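Local coordinates for putative peptide ABC-transport system periplasmic peptide-binding protein (Campylobacter jejuni, PDB 4OEV) that binds nickel in the extracytoplasmic space as the solute-binding component of an ABC-type importer, in a family generally assigned to peptide transport, at residues F123-A128 and N430-E435; R289-S294 and E436-Y441. All blocks are in the same frame, centred on the assembly; numbering follows the deposited sequence.

Contact 1 of 2, residues F123-A128 and N430-E435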
ATOM      1  N   PHE A 123      12.118 -21.112   9.495  1.00 51.46           N
ATOM      2  CA  PHE A 123      13.561 -21.327   9.314  1.00 51.23           C
ATOM      3  C   PHE A 123      14.383 -20.358  10.182  1.00 51.04           C
ATOM      4  O   PHE A 123      15.412 -20.719  10.762  1.00 51.89           O
ATOM      5  CB  PHE A 123      13.961 -21.136   7.851  1.00 49.31           C
ATOM      6  CG  PHE A 123      13.415 -22.165   6.914  1.00 48.97           C
ATOM      7  CD1 PHE A 123      13.935 -23.444   6.887  1.00 50.00           C
ATOM      8  CD2 PHE A 123      12.404 -21.833   6.024  1.00 49.29           C
ATOM      9  CE1 PHE A 123      13.445 -24.377   6.007  1.00 50.51           C
ATOM     10  CE2 PHE A 123      11.901 -22.772   5.148  1.00 49.72           C
ATOM     11  CZ  PHE A 123      12.426 -24.041   5.141  1.00 49.02           C
ATOM     12  N   LYS A 124      13.955 -19.099  10.194  1.00 50.89           N
ATOM     13  CA  LYS A 124      14.620 -18.046  10.943  1.00 50.39           C
ATOM     14  C   LYS A 124      13.526 -17.122  11.488  1.00 47.20           C
ATOM     15  O   LYS A 124      12.390 -17.171  11.021  1.00 47.12           O
ATOM     16  CB  LYS A 124      15.637 -17.317  10.048  1.00 54.59           C
ATOM     17  CG  LYS A 124      15.132 -16.975   8.687  1.00 57.81           C
ATOM     18  CD  LYS A 124      16.262 -16.616   7.742  1.00 59.17           C
ATOM     19  CE  LYS A 124      16.147 -17.410   6.447  1.00 61.99           C
ATOM     20  NZ  LYS A 124      16.652 -16.636   5.249  1.00 60.29           N
ATOM     21  N   PRO A 125      13.849 -16.276  12.479  1.00 46.32           N
ATOM     22  CA  PRO A 125      12.755 -15.466  13.047  1.00 46.42           C
ATOM     23  C   PRO A 125      12.146 -14.532  11.999  1.00 43.89           C
ATOM     24  O   PRO A 125      12.869 -14.087  11.107  1.00 41.28           O
ATOM     25  CB  PRO A 125      13.448 -14.657  14.162  1.00 46.39           C
ATOM     26  CG  PRO A 125      14.776 -15.380  14.417  1.00 45.67           C
ATOM     27  CD  PRO A 125      15.155 -15.983  13.106  1.00 45.10           C
ATOM     28  N   TYR A 126      10.847 -14.236  12.122  1.00 44.12           N
ATOM     29  CA  TYR A 126      10.168 -13.281  11.254  1.00 43.76           C
ATOM     30  C   TYR A 126       9.099 -12.643  12.103  1.00 45.38           C
ATOM     31  O   TYR A 126       7.946 -13.073  12.072  1.00 43.52           O
ATOM     32  CB  TYR A 126       9.569 -13.964  10.008  1.00 43.70           C
ATOM     33  CG  TYR A 126       8.969 -13.001   9.012  1.00 43.14           C
ATOM     34  CD1 TYR A 126       9.742 -11.977   8.423  1.00 42.17           C
ATOM     35  CD2 TYR A 126       7.631 -13.102   8.656  1.00 42.34           C
ATOM     36  CE1 TYR A 126       9.163 -11.082   7.543  1.00 38.73           C
ATOM     37  CE2 TYR A 126       7.067 -12.251   7.784  1.00 40.18           C
ATOM     38  CZ  TYR A 126       7.831 -11.231   7.204  1.00 39.08           C
ATOM     39  OH  TYR A 126       7.229 -10.364   6.331  1.00 39.77           O
ATOM     40  N   PRO A 127       9.494 -11.660  12.925  1.00 48.51           N
ATOM     41  CA  PRO A 127       8.572 -11.037  13.883  1.00 48.34           C
ATOM     42  C   PRO A 127       7.329 -10.473  13.190  1.00 45.96           C
ATOM     43  O   PRO A 127       6.254 -10.451  13.797  1.00 43.40           O
ATOM     44  CB  PRO A 127       9.391  -9.884  14.473  1.00 50.02           C
ATOM     45  CG  PRO A 127      10.800 -10.133  14.103  1.00 48.04           C
ATOM     46  CD  PRO A 127      10.822 -11.022  12.927  1.00 47.18           C
ATOM     47  N   ALA A 128       7.455 -10.092  11.923  1.00 43.20           N
ATOM     48  CA  ALA A 128       6.317  -9.540  11.193  1.00 41.76           C
ATOM     49  C   ALA A 128       5.215 -10.581  10.951  1.00 42.77           C
ATOM     50  O   ALA A 128       4.155 -10.256  10.422  1.00 36.54           O
ATOM     51  CB  ALA A 128       6.769  -8.948   9.875  1.00 34.54           C
ATOM     52  N   ASN A 430      14.489 -10.459   9.792  1.00 36.84           N
ATOM     53  CA  ASN A 430      14.761 -11.767  10.455  1.00 38.16           C
ATOM     54  C   ASN A 430      15.423 -11.675  11.829  1.00 42.18           C
ATOM     55  O   ASN A 430      16.045 -12.642  12.276  1.00 44.35           O
ATOM     56  CB  ASN A 430      15.639 -12.646   9.555  1.00 40.70           C
ATOM     57  CG  ASN A 430      14.967 -13.005   8.236  1.00 40.55           C
ATOM     58  OD1 ASN A 430      15.578 -12.867   7.161  1.00 41.82           O
ATOM     59  ND2 ASN A 430      13.695 -13.405   8.292  1.00 35.67           N
ATOM     60  N   THR A 431      15.294 -10.541  12.515  1.00 44.11           N
ATOM     61  CA  THR A 431      15.802 -10.409  13.890  1.00 46.48           C
ATOM     62  C   THR A 431      14.661 -10.140  14.859  1.00 50.59           C
ATOM     63  O   THR A 431      13.858  -9.225  14.623  1.00 51.26           O
ATOM     64  CB  THR A 431      16.798  -9.266  14.085  1.00 48.26           C
ATOM     65  OG1 THR A 431      17.921  -9.428  13.200  1.00 50.41           O
ATOM     66  CG2 THR A 431      17.283  -9.250  15.549  1.00 51.11           C
ATOM     67  N   SER A 432      14.597 -10.915  15.941  1.00 50.29           N
ATOM     68  CA  SER A 432      13.512 -10.805  16.937  1.00 51.04           C
ATOM     69  C   SER A 432      13.588  -9.580  17.855  1.00 53.09           C
ATOM     70  O   SER A 432      12.564  -8.962  18.141  1.00 55.05           O
ATOM     71  CB  SER A 432      13.472 -12.068  17.816  1.00 54.22           C
ATOM     72  OG  SER A 432      12.951 -13.152  17.068  1.00 54.69           O
ATOM     73  N   ASN A 433      14.788  -9.225  18.315  1.00 52.16           N
ATOM     74  CA  ASN A 433      14.935  -8.148  19.296  1.00 54.66           C
ATOM     75  C   ASN A 433      14.584  -6.772  18.695  1.00 52.68           C
ATOM     76  O   ASN A 433      15.184  -6.340  17.685  1.00 52.21           O
ATOM     77  CB  ASN A 433      16.361  -8.140  19.845  1.00 58.59           C
ATOM     78  CG  ASN A 433      16.589  -7.039  20.853  1.00 61.40           C
ATOM     79  OD1 ASN A 433      17.193  -6.015  20.541  1.00 62.05           O
ATOM     80  ND2 ASN A 433      16.130  -7.254  22.081  1.00 64.34           N
ATOM     81  N   LEU A 434      13.583  -6.114  19.279  1.00 52.23           N
ATOM     82  CA  LEU A 434      13.077  -4.851  18.733  1.00 50.66           C
ATOM     83  C   LEU A 434      14.187  -3.826  18.527  1.00 53.19           C
ATOM     84  O   LEU A 434      14.266  -3.208  17.467  1.00 51.45           O
ATOM     85  CB  LEU A 434      12.007  -4.261  19.651  1.00 50.57           C
ATOM     86  CG  LEU A 434      11.251  -2.966  19.308  1.00 48.97           C
ATOM     87  CD1 LEU A 434      10.522  -3.041  17.999  1.00 49.08           C
ATOM     88  CD2 LEU A 434      10.295  -2.563  20.420  1.00 52.80           C
ATOM     89  N   GLU A 435      15.105  -3.716  19.492  1.00 56.28           N
ATOM     90  CA  GLU A 435      16.149  -2.690  19.425  1.00 56.68           C
ATOM     91  C   GLU A 435      17.142  -2.977  18.297  1.00 54.48           C
ATOM     92  O   GLU A 435      17.653  -2.065  17.619  1.00 51.42           O
ATOM     93  CB  GLU A 435      16.886  -2.604  20.758  1.00 61.21           C
ATOM     94  CG  GLU A 435      16.135  -1.827  21.813  1.00 66.35           C
ATOM     95  CD  GLU A 435      14.877  -2.568  22.296  1.00 69.91           C
ATOM     96  OE1 GLU A 435      13.772  -1.963  22.255  1.00 72.30           O
ATOM     97  OE2 GLU A 435      15.003  -3.752  22.714  1.00 68.86           O
TER
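The side-chain amide of Asn-430 fastens the loop at Pro-125 to the end of helix 419-429. Asn-430, the first residue to leave helical geometry after that helix, gives its ND2 to Pro-125 O at 3.0 Å, with a nearly straight N-H...O angle of 161°. Pro-125 O lies nearly in the plane of the Asn-430 amide, and the nitrogen is slightly tilted from the plane of the carbonyl. Its reach comes from the first torsion (chi1 -63°), which sets CG opposite the carbonyl carbon and beside the backbone N. The same oxygen receives a CA-H...O contact from Asn-430 CA at 3.1 Å, so one carbonyl is approached by backbone and side chain of a single residue. Lys-124 runs obliquely across the amide: CG lies near ND2, and CD comes to 3.9 Å from OD1.

Further along, two proline rings meet the outgoing chain. Pro-125 sets CB 3.3 Å from Ser-432 OG, while its CD lies 3.6 Å from Asn-430 O. Pro-127 brings CG to 3.2 Å from Thr-431 O, and its ring also touches Arg-437 of helix 434-450. The CB of Tyr-126 points away from segment 430-435, and Asn-430 ND2 meets its ring only obliquely.

The contact joins the loop that follows strand 117-122, an inner strand of a four-stranded antiparallel sheet, to the short connection between helices 419-429 and 434-450. Its chemistry is uneven. The Asn-430 ND2 bond is the only hydrogen bond between the two segments and the rest is mainly carbon packing, while Asp-106, bonded to Lys-124 N, and Asp-391, bonded to Tyr-126 OH, hold the loop from outside. Thr-431 O is left buried against Pro-127 CG with no hydrogen-bond partner in the model.

Contact 2 of 2, residues R289-S294 and E436-Y441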
ATOM      1  N   ARG A 289       6.300   7.102   9.826  1.00 39.85           N
ATOM      2  CA  ARG A 289       5.184   6.868  10.734  1.00 43.09           C
ATOM      3  C   ARG A 289       5.328   5.511  11.425  1.00 43.25           C
ATOM      4  O   ARG A 289       4.394   5.050  12.110  1.00 44.49           O
ATOM      5  CB  ARG A 289       3.844   6.934   9.999  1.00 45.45           C
ATOM      6  CG  ARG A 289       3.392   8.369   9.704  1.00 50.20           C
ATOM      7  CD  ARG A 289       1.898   8.499   9.935  1.00 55.67           C
ATOM      8  NE  ARG A 289       1.426   9.786   9.437  1.00 58.50           N
ATOM      9  CZ  ARG A 289       1.185  10.842  10.208  1.00 62.80           C
ATOM     10  NH1 ARG A 289       1.338  10.746  11.526  1.00 64.96           N
ATOM     11  NH2 ARG A 289       0.767  11.987   9.662  1.00 63.71           N
ATOM     12  N   SER A 290       6.527   4.955  11.338  1.00 38.99           N
ATOM     13  CA  SER A 290       6.859   3.661  11.967  1.00 36.24           C
ATOM     14  C   SER A 290       7.651   3.752  13.268  1.00 42.10           C
ATOM     15  O   SER A 290       8.375   4.729  13.486  1.00 44.07           O
ATOM     16  CB  SER A 290       7.676   2.837  10.994  1.00 34.41           C
ATOM     17  OG  SER A 290       8.048   1.613  11.617  1.00 36.61           O
ATOM     18  N   TRP A 291       7.543   2.719  14.124  1.00 44.52           N
ATOM     19  CA  TRP A 291       8.426   2.616  15.280  1.00 46.06           C
ATOM     20  C   TRP A 291       9.880   2.485  14.802  1.00 43.35           C
ATOM     21  O   TRP A 291      10.832   2.845  15.523  1.00 44.70           O
ATOM     22  CB  TRP A 291       8.033   1.432  16.180  1.00 48.93           C
ATOM     23  CG  TRP A 291       7.880   0.117  15.464  1.00 49.14           C
ATOM     24  CD1 TRP A 291       6.717  -0.447  15.047  1.00 47.50           C
ATOM     25  CD2 TRP A 291       8.929  -0.803  15.096  1.00 48.67           C
ATOM     26  NE1 TRP A 291       6.969  -1.646  14.435  1.00 47.16           N
ATOM     27  CE2 TRP A 291       8.318  -1.892  14.462  1.00 47.15           C
ATOM     28  CE3 TRP A 291      10.323  -0.807  15.248  1.00 48.49           C
ATOM     29  CZ2 TRP A 291       9.047  -2.977  13.981  1.00 47.24           C
ATOM     30  CZ3 TRP A 291      11.049  -1.881  14.742  1.00 46.72           C
ATOM     31  CH2 TRP A 291      10.410  -2.940  14.121  1.00 46.17           C
ATOM     32  N   ALA A 292      10.028   1.982  13.583  1.00 38.00           N
ATOM     33  CA  ALA A 292      11.326   1.765  12.949  1.00 39.69           C
ATOM     34  C   ALA A 292      12.038   3.067  12.544  1.00 42.36           C
ATOM     35  O   ALA A 292      13.190   3.033  12.136  1.00 42.39           O
ATOM     36  CB  ALA A 292      11.140   0.892  11.716  1.00 38.84           C
ATOM     37  N   ASN A 293      11.352   4.206  12.630  1.00 41.95           N
ATOM     38  CA  ASN A 293      11.943   5.481  12.217  1.00 41.28           C
ATOM     39  C   ASN A 293      13.159   5.802  13.093  1.00 43.28           C
ATOM     40  O   ASN A 293      13.080   5.819  14.329  1.00 43.27           O
ATOM     41  CB  ASN A 293      10.869   6.599  12.260  1.00 40.25           C
ATOM     42  CG  ASN A 293      11.373   7.960  11.757  1.00 42.02           C
ATOM     43  OD1 ASN A 293      12.529   8.105  11.377  1.00 41.95           O
ATOM     44  ND2 ASN A 293      10.477   8.958  11.724  1.00 41.91           N
ATOM     45  N   SER A 294      14.287   6.079  12.444  1.00 43.09           N
ATOM     46  CA  SER A 294      15.508   6.391  13.190  1.00 46.95           C
ATOM     47  C   SER A 294      15.476   7.801  13.798  1.00 52.47           C
ATOM     48  O   SER A 294      16.225   8.128  14.744  1.00 54.26           O
ATOM     49  CB  SER A 294      16.705   6.225  12.267  1.00 45.35           C
ATOM     50  OG  SER A 294      16.543   7.040  11.114  1.00 40.81           O
ATOM     51  N   GLU A 436      17.401  -4.255  18.097  1.00 55.05           N
ATOM     52  CA  GLU A 436      18.216  -4.679  16.985  1.00 53.44           C
ATOM     53  C   GLU A 436      17.542  -4.328  15.669  1.00 49.77           C
ATOM     54  O   GLU A 436      18.190  -3.796  14.763  1.00 48.83           O
ATOM     55  CB  GLU A 436      18.470  -6.186  17.060  1.00 53.83           C
ATOM     56  CG  GLU A 436      19.765  -6.550  17.686  1.00 58.71           C
ATOM     57  CD  GLU A 436      20.162  -7.971  17.366  1.00 61.36           C
ATOM     58  OE1 GLU A 436      20.932  -8.162  16.392  1.00 65.16           O
ATOM     59  OE2 GLU A 436      19.693  -8.888  18.059  1.00 63.74           O
ATOM     60  N   ARG A 437      16.245  -4.627  15.571  1.00 49.62           N
ATOM     61  CA  ARG A 437      15.446  -4.291  14.389  1.00 48.45           C
ATOM     62  C   ARG A 437      15.569  -2.804  14.074  1.00 45.93           C
ATOM     63  O   ARG A 437      15.805  -2.410  12.933  1.00 42.34           O
ATOM     64  CB  ARG A 437      13.958  -4.626  14.602  1.00 48.84           C
ATOM     65  CG  ARG A 437      13.572  -6.103  14.538  1.00 48.01           C
ATOM     66  CD  ARG A 437      12.087  -6.272  14.203  1.00 46.04           C
ATOM     67  NE  ARG A 437      11.843  -6.288  12.745  1.00 41.75           N
ATOM     68  CZ  ARG A 437      10.630  -6.284  12.178  1.00 39.55           C
ATOM     69  NH1 ARG A 437       9.540  -6.270  12.942  1.00 41.15           N
ATOM     70  NH2 ARG A 437      10.499  -6.311  10.854  1.00 39.94           N
ATOM     71  N   LYS A 438      15.455  -1.976  15.109  1.00 45.86           N
ATOM     72  CA  LYS A 438      15.523  -0.545  14.894  1.00 45.76           C
ATOM     73  C   LYS A 438      16.893  -0.158  14.335  1.00 45.77           C
ATOM     74  O   LYS A 438      16.981   0.694  13.460  1.00 43.62           O
ATOM     75  CB  LYS A 438      15.225   0.184  16.183  1.00 47.94           C
ATOM     76  CG  LYS A 438      13.789   0.021  16.594  1.00 46.06           C
ATOM     77  CD  LYS A 438      13.453   0.942  17.727  1.00 48.13           C
ATOM     78  CE  LYS A 438      12.022   0.763  18.117  1.00 47.40           C
ATOM     79  NZ  LYS A 438      11.743   1.424  19.425  1.00 53.26           N
ATOM     80  N   LYS A 439      17.940  -0.831  14.806  1.00 46.97           N
ATOM     81  CA  LYS A 439      19.303  -0.576  14.336  1.00 44.80           C
ATOM     82  C   LYS A 439      19.431  -0.833  12.843  1.00 41.59           C
ATOM     83  O   LYS A 439      19.998  -0.022  12.117  1.00 42.03           O
ATOM     84  CB  LYS A 439      20.307  -1.437  15.090  1.00 46.80           C
ATOM     85  CG  LYS A 439      21.748  -1.206  14.698  1.00 48.27           C
ATOM     86  CD  LYS A 439      22.602  -2.456  15.026  1.00 50.55           C
ATOM     87  CE  LYS A 439      23.994  -2.418  14.344  1.00 60.27           C
ATOM     88  NZ  LYS A 439      24.013  -2.118  12.857  1.00 56.55           N
ATOM     89  N   TYR A 440      18.916  -1.960  12.392  1.00 41.19           N
ATOM     90  CA  TYR A 440      18.982  -2.336  10.989  1.00 41.71           C
ATOM     91  C   TYR A 440      18.121  -1.413  10.103  1.00 38.66           C
ATOM     92  O   TYR A 440      18.510  -1.045   8.975  1.00 35.83           O
ATOM     93  CB  TYR A 440      18.559  -3.784  10.864  1.00 43.16           C
ATOM     94  CG  TYR A 440      19.532  -4.732  11.556  1.00 47.40           C
ATOM     95  CD1 TYR A 440      20.915  -4.511  11.514  1.00 50.21           C
ATOM     96  CD2 TYR A 440      19.071  -5.839  12.243  1.00 47.67           C
ATOM     97  CE1 TYR A 440      21.817  -5.402  12.133  1.00 51.68           C
ATOM     98  CE2 TYR A 440      19.955  -6.724  12.873  1.00 51.22           C
ATOM     99  CZ  TYR A 440      21.312  -6.501  12.807  1.00 53.78           C
ATOM    100  OH  TYR A 440      22.151  -7.383  13.433  1.00 58.41           O
ATOM    101  N   TYR A 441      16.950  -1.034  10.613  1.00 36.58           N
ATOM    102  CA  TYR A 441      16.120  -0.064   9.886  1.00 33.77           C
ATOM    103  C   TYR A 441      16.858   1.264   9.836  1.00 34.62           C
ATOM    104  O   TYR A 441      16.797   1.940   8.832  1.00 34.43           O
ATOM    105  CB  TYR A 441      14.723   0.077  10.551  1.00 36.04           C
ATOM    106  CG  TYR A 441      13.894  -1.108  10.191  1.00 35.69           C
ATOM    107  CD1 TYR A 441      13.758  -1.466   8.856  1.00 36.52           C
ATOM    108  CD2 TYR A 441      13.344  -1.943  11.165  1.00 36.87           C
ATOM    109  CE1 TYR A 441      13.058  -2.567   8.487  1.00 36.20           C
ATOM    110  CE2 TYR A 441      12.643  -3.064  10.805  1.00 35.67           C
ATOM    111  CZ  TYR A 441      12.491  -3.360   9.456  1.00 35.55           C
ATOM    112  OH  TYR A 441      11.804  -4.456   9.039  1.00 34.36           O
TER
HETATM  113  O   HOH W   1      11.568   4.456  18.116  1.00 61.14           O
HETATM  114  O   HOH W   2      15.511   3.085  13.372  1.00 39.18           O
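The indole of Trp-291 has Ser-290 OG and Ala-292 CB on one face, both offset toward the rim, and at its edge, in the ring plane, Arg-437 NE and Lys-438 CG. The ring projects from a type I beta turn, Ser-290 to Asn-293, in the loop between strand 280-282 and helix 304-313. The turn also forms an ST turn: Ser-290 OG accepts from Ala-292 N at 2.8 Å. Trp-291 CG stands between the backbone N and carbonyl carbon, a torsion that lays the six-membered ring against helix 434-450.

Arg-437 meets that ring with its guanidinium turned 61° from the indole plane, and Trp-291 CH2 lies over one guanidinium face while NH1 comes to 3.5 Å from Trp-291 CZ2 at the ring's edge. The charge is held from beyond these segments: NH1 forms a salt bridge with Asp-389, and NE bonds Ala-428 O in helix 419-429. A bend at chi3 (87°) turns the guanidinium back alongside CH2 and CZ2 of Trp-291. Further round the same rim, beside CE3 and CZ3, the extended Lys-438 chain crosses obliquely, its CE 3.7 Å from Trp-291 CE3.

Tyr-441, one helical turn after Arg-437, has Arg-437 NH2 at its edge in plane. Its ring stands at 78° to the indole, with CE2 4.0 Å from Trp-291 CH2, an oblique aromatic pair. Ala-292 CB nears the Tyr-441 ring obliquely, 3.6 Å from CD2, and Tyr-441 also touches Leu-425 and Ala-428 of helix 419-429. The buried contact thus seats a loop turn on helix 434-450 by apolar and aromatic packing around an arginine tied down from outside. Water does the polar joining. One molecule donates to Trp-291 O and weakly accepts from Lys-438 NZ; the other donates to Ala-292 O at 2.6 Å and to Lys-438 O at 2.8 Å.

In the fold
Contacts 1 and 2 occupy successive parts of one element, the start of helix 434-450 and the connection leading into it, with centres about 13 Å apart. They touch directly: Thr-431 O of contact 1 lies 3.1 Å from Arg-437 CG of contact 2, and Leu-434 CD1 lies 3.5 Å from Trp-291 CZ3. Both also lean on the loop following strand 379-384, contact 1 through Asp-391 and contact 2 through Asp-389. That strand carries Phe-380, Ile-382, Gly-383 and Trp-384 of the oxalate pocket. Neither contact reaches the pocket itself or the nickel site of His-26, His-480 and His-481, so any link to metal binding is indirect.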